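Local coordinates for protein arginyl-tRNA synthetase, putative (Plasmodium falciparum, PDB 5JLD) that probably joins L-arginine to its cognate tRNA at the expense of ATP, as a monomeric class I aminoacyl-tRNA synthetase, at residues A[341-346]-A[374-379]; A[133-138]-A[173-178]. All blocks are in the same frame, centred on the assembly; numbering follows the deposited sequence.

Contact 1. Residues A[341-346]-A[374-379]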
# COMPACT_ATOMS: atom_id res chain seq x y z
N CYS A 341 18.31 2.20 -5.95
CA CYS A 341 16.85 2.13 -5.97
C CYS A 341 16.28 2.48 -7.34
O CYS A 341 16.69 3.45 -7.99
CB CYS A 341 16.26 3.04 -4.91
SG CYS A 341 16.39 2.39 -3.22
N ASN A 342 15.31 1.68 -7.77
CA ASN A 342 14.59 1.94 -9.02
C ASN A 342 13.25 2.60 -8.75
O ASN A 342 12.67 3.26 -9.61
CB ASN A 342 14.43 0.64 -9.79
CG ASN A 342 15.76 -0.03 -10.04
OD1 ASN A 342 16.06 -1.09 -9.49
ND2 ASN A 342 16.58 0.61 -10.87
N CYS A 343 12.78 2.46 -7.52
CA CYS A 343 11.56 3.11 -7.11
C CYS A 343 11.67 3.52 -5.64
O CYS A 343 12.06 2.73 -4.79
CB CYS A 343 10.36 2.19 -7.35
SG CYS A 343 8.77 2.82 -6.79
N VAL A 344 11.36 4.78 -5.35
CA VAL A 344 11.37 5.26 -3.98
C VAL A 344 10.06 5.92 -3.63
O VAL A 344 9.62 6.90 -4.25
CB VAL A 344 12.50 6.28 -3.70
CG1 VAL A 344 12.53 6.63 -2.21
CG2 VAL A 344 13.84 5.74 -4.15
N ILE A 345 9.45 5.39 -2.58
CA ILE A 345 8.13 5.78 -2.21
C ILE A 345 8.16 6.42 -0.84
O ILE A 345 8.61 5.81 0.10
CB ILE A 345 7.18 4.56 -2.23
CG1 ILE A 345 7.02 4.03 -3.66
CG2 ILE A 345 5.86 4.90 -1.59
CD1 ILE A 345 6.47 2.57 -3.72
N TYR A 346 7.70 7.66 -0.75
CA TYR A 346 7.61 8.39 0.50
C TYR A 346 6.16 8.43 1.00
O TYR A 346 5.33 9.09 0.40
CB TYR A 346 8.13 9.81 0.32
CG TYR A 346 9.62 9.88 0.08
CD1 TYR A 346 10.13 9.70 -1.20
CD2 TYR A 346 10.51 10.12 1.13
CE1 TYR A 346 11.49 9.77 -1.44
CE2 TYR A 346 11.90 10.19 0.90
CZ TYR A 346 12.37 10.01 -0.39
OH TYR A 346 13.70 10.06 -0.66
N LYS A 374 11.52 5.79 -10.43
CA LYS A 374 10.17 6.24 -10.12
C LYS A 374 10.09 6.78 -8.70
O LYS A 374 10.23 6.04 -7.71
CB LYS A 374 9.17 5.09 -10.30
CG LYS A 374 7.73 5.53 -10.55
CD LYS A 374 6.80 4.32 -10.64
CE LYS A 374 5.44 4.66 -11.23
NZ LYS A 374 4.69 3.42 -11.59
N LEU A 375 9.86 8.09 -8.59
CA LEU A 375 9.82 8.74 -7.30
C LEU A 375 8.38 9.08 -6.98
O LEU A 375 7.73 9.84 -7.71
CB LEU A 375 10.69 10.00 -7.30
CG LEU A 375 12.17 9.84 -7.70
CD1 LEU A 375 12.85 11.21 -7.83
CD2 LEU A 375 12.93 8.91 -6.73
N MET A 376 7.88 8.55 -5.87
CA MET A 376 6.47 8.66 -5.59
C MET A 376 6.24 9.24 -4.22
O MET A 376 6.87 8.84 -3.24
CB MET A 376 5.78 7.30 -5.70
CG MET A 376 6.25 6.41 -6.85
SD MET A 376 5.21 4.93 -7.09
CE MET A 376 3.74 5.69 -7.78
N HIS A 377 5.34 10.19 -4.16
CA HIS A 377 4.83 10.64 -2.89
C HIS A 377 3.46 10.01 -2.67
O HIS A 377 2.59 10.16 -3.51
CB HIS A 377 4.75 12.15 -2.84
CG HIS A 377 4.26 12.67 -1.52
ND1 HIS A 377 2.95 13.04 -1.31
CD2 HIS A 377 4.90 12.85 -0.35
CE1 HIS A 377 2.81 13.45 -0.07
NE2 HIS A 377 3.98 13.35 0.55
N VAL A 378 3.30 9.31 -1.55
CA VAL A 378 2.03 8.73 -1.13
C VAL A 378 1.51 9.48 0.10
O VAL A 378 1.94 9.23 1.24
CB VAL A 378 2.17 7.22 -0.79
CG1 VAL A 378 0.87 6.66 -0.25
CG2 VAL A 378 2.65 6.40 -2.00
N GLY A 379 0.58 10.41 -0.15
CA GLY A 379 0.09 11.29 0.89
C GLY A 379 -1.07 10.71 1.66
O GLY A 379 -1.83 9.91 1.11

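Contact 2. Residues A[133-138]-A[173-178]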
# COMPACT_ATOMS: atom_id res chain seq x y z
N ASN A 133 14.94 -2.66 -7.40
CA ASN A 133 15.04 -2.34 -5.99
C ASN A 133 14.02 -1.28 -5.63
O ASN A 133 14.04 -0.19 -6.18
CB ASN A 133 16.44 -1.84 -5.61
CG ASN A 133 17.54 -2.83 -5.93
OD1 ASN A 133 17.56 -3.95 -5.42
ND2 ASN A 133 18.51 -2.39 -6.74
N VAL A 134 13.16 -1.60 -4.67
CA VAL A 134 12.16 -0.64 -4.22
C VAL A 134 12.41 -0.27 -2.77
O VAL A 134 12.67 -1.14 -1.93
CB VAL A 134 10.72 -1.23 -4.36
CG1 VAL A 134 9.70 -0.31 -3.70
CG2 VAL A 134 10.36 -1.47 -5.84
N LEU A 135 12.32 1.02 -2.46
CA LEU A 135 12.43 1.47 -1.09
C LEU A 135 11.17 2.19 -0.67
O LEU A 135 10.71 3.08 -1.38
CB LEU A 135 13.66 2.38 -0.91
CG LEU A 135 13.96 2.85 0.52
CD1 LEU A 135 15.47 3.04 0.73
CD2 LEU A 135 13.20 4.14 0.86
N VAL A 136 10.64 1.84 0.50
CA VAL A 136 9.47 2.51 1.06
C VAL A 136 9.86 3.21 2.36
O VAL A 136 10.32 2.59 3.33
CB VAL A 136 8.30 1.51 1.29
CG1 VAL A 136 7.05 2.24 1.82
CG2 VAL A 136 7.97 0.73 -0.00
N ASP A 137 9.67 4.52 2.37
CA ASP A 137 10.00 5.39 3.50
C ASP A 137 8.72 5.70 4.26
O ASP A 137 7.86 6.41 3.74
CB ASP A 137 10.67 6.67 2.98
CG ASP A 137 11.14 7.60 4.08
OD1 ASP A 137 10.48 7.74 5.13
OD2 ASP A 137 12.21 8.22 3.87
N PHE A 138 8.58 5.15 5.46
CA PHE A 138 7.34 5.32 6.20
C PHE A 138 7.51 5.28 7.72
O PHE A 138 8.60 4.99 8.23
CB PHE A 138 6.29 4.26 5.75
CG PHE A 138 6.65 2.82 6.05
CD1 PHE A 138 7.78 2.22 5.47
CD2 PHE A 138 5.82 2.04 6.85
CE1 PHE A 138 8.09 0.87 5.73
CE2 PHE A 138 6.11 0.69 7.10
CZ PHE A 138 7.25 0.10 6.55
N HIS A 173 13.02 -2.43 0.39
CA HIS A 173 13.67 -1.87 1.58
C HIS A 173 12.63 -1.18 2.45
O HIS A 173 12.04 -0.18 2.05
CB HIS A 173 14.77 -0.85 1.22
CG HIS A 173 15.88 -1.39 0.38
ND1 HIS A 173 17.03 -1.94 0.92
CD2 HIS A 173 16.05 -1.44 -0.97
CE1 HIS A 173 17.84 -2.31 -0.05
NE2 HIS A 173 17.27 -2.02 -1.20
N ARG A 174 12.41 -1.73 3.64
CA ARG A 174 11.54 -1.11 4.64
C ARG A 174 12.35 -0.11 5.51
O ARG A 174 13.15 -0.52 6.37
CB ARG A 174 10.91 -2.18 5.52
CG ARG A 174 10.12 -3.19 4.72
CD ARG A 174 9.89 -4.45 5.54
NE ARG A 174 8.71 -5.15 5.04
CZ ARG A 174 7.50 -5.02 5.58
NH1 ARG A 174 7.34 -4.21 6.61
NH2 ARG A 174 6.46 -5.68 5.07
N VAL A 175 12.13 1.18 5.29
CA VAL A 175 12.99 2.18 5.92
C VAL A 175 12.23 3.18 6.79
O VAL A 175 11.32 3.85 6.36
CB VAL A 175 13.79 2.94 4.86
CG1 VAL A 175 14.59 4.07 5.52
CG2 VAL A 175 14.74 1.99 4.14
N ASN A 176 12.66 3.27 8.04
CA ASN A 176 12.09 4.20 8.99
C ASN A 176 13.05 5.37 9.23
O ASN A 176 14.02 5.21 9.96
CB ASN A 176 11.79 3.46 10.30
CG ASN A 176 10.90 4.25 11.24
OD1 ASN A 176 10.56 5.41 10.96
ND2 ASN A 176 10.50 3.63 12.34
N HIS A 177 12.76 6.52 8.61
CA HIS A 177 13.55 7.76 8.70
C HIS A 177 13.24 8.48 10.01
O HIS A 177 12.54 9.49 10.02
CB HIS A 177 13.26 8.66 7.48
CG HIS A 177 14.16 9.86 7.36
ND1 HIS A 177 15.31 9.85 6.61
CD2 HIS A 177 14.01 11.13 7.81
CE1 HIS A 177 15.87 11.05 6.65
NE2 HIS A 177 15.09 11.85 7.36
N VAL A 178 13.74 7.94 11.12
CA VAL A 178 13.40 8.45 12.44
C VAL A 178 14.09 9.80 12.70
O VAL A 178 15.21 10.02 12.25
CB VAL A 178 13.78 7.42 13.54
CG1 VAL A 178 15.22 6.95 13.38
CG2 VAL A 178 13.55 7.98 14.94
O HOH W 1 10.22 6.98 7.66

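Contact 1. Residues A[341-346]-A[374-379]
Lys374 enters the strand pair by giving its backbone N-H to Asn342 O, the first rung of a parallel ladder that closes the beta-alpha-beta unit of strand 343-349, helix 353-364 and strand 374-380, part of the Rossmann-like catalytic domain of class I synthetases. Its carbonyl takes the N-H of Val344, so both backbone polar atoms are spent on the neighbouring strand. The aliphatic chain starts beside Cys343, with CB 4.2 Å from Cys343 SG, and runs out extended to NZ, which is bound by Leu530 O and Tyr131 OH. Leu375 turns to the other face, where its CD2 branch lies 4.0 Å from Val344 CB, the two side chains side by side and pointing the same way; Leu332 of helix 326-337 and Phe360 and Ile363 of helix 353-364 pack against it. Met376 repeats the backbone pattern, with its N bonded to Val344 O and its O to Tyr346 N, the latter nearly straight (175°). Its SD reaches both Ile345 CG1, at 4.0 Å, and Cys343 SG, at 4.1 Å, so sulfur packs against sulfur on the lysine's face. Met376 O also lies at the edge of the Tyr346 ring, in its plane. His377 returns to the tyrosine's face, its NE2 hydrogen-bonded to Thr348 OG1. Val378 completes the ladder through its N-H to Tyr346 O, and with CG1 anti to the backbone N (chi1 175°) CG2 is the branch that meets Ile345 CG2, at 3.6 Å.

Contact 2. Residues A[133-138]-A[173-178]
The side chain of His173 crosses that of Leu135 at about a right angle, its CB 3.9 Å from Leu135 CG. The edge of the imidazole is turned to Val134 O, 3.5 Å from His173 CD2, and the same carbonyl accepts the histidine's backbone N-H at 2.7 Å. His173 O takes the N-H of Val136. Phe138, just past strand 133-137, sends its ring to the side of Val136 and Arg174. With chi1 at 65°, CG between backbone N and carbonyl carbon, the ring swings across toward the neighbouring strand, bringing CE1 to 4.1 Å from Arg174 CA; Val136 O lies in the ring plane at the same edge, nearest CD1, and Cys162 of helix 149-167 packs against the ring. Val175 shares the histidine's face: its CG2 fits 3.6 Å from Leu135 CD1, while its N and O bond Val136 O and Phe138 N. Beyond the ladder a water donates to Asp137 OD1 and Phe138 O and accepts from His177 N, bridging the strands as they part; Asp137 OD2 forms a salt bridge with Arg335 NH1. Two parallel strands joined through helix 149-167 form the right-handed beta-alpha-beta crossover characteristic of the Rossmann-like fold of class I synthetases.

How the contacts relate
The two contacts show how a parallel sheet is assembled from repeated beta-alpha-beta units. Contact 2 closes before contact 1 opens along the chain, and their centres lie about 10 Å apart in one five-stranded sheet, ordered 271-272, 171-176, 133-137, 343-349, 374-380. The chain thus builds outward from strand 133-137 in one direction, then returns to its other side, the reversal of order seen in Rossmann-like sheets. Strands 133-137 and 343-349 form the seam: Asn342 N meets Asn133 O and Asp137 N meets Ile345 O, both at 2.8 Å and probably hydrogen-bonded. Helix 326-337 packs against side chains of both contacts, so one helix spans this face across the seam.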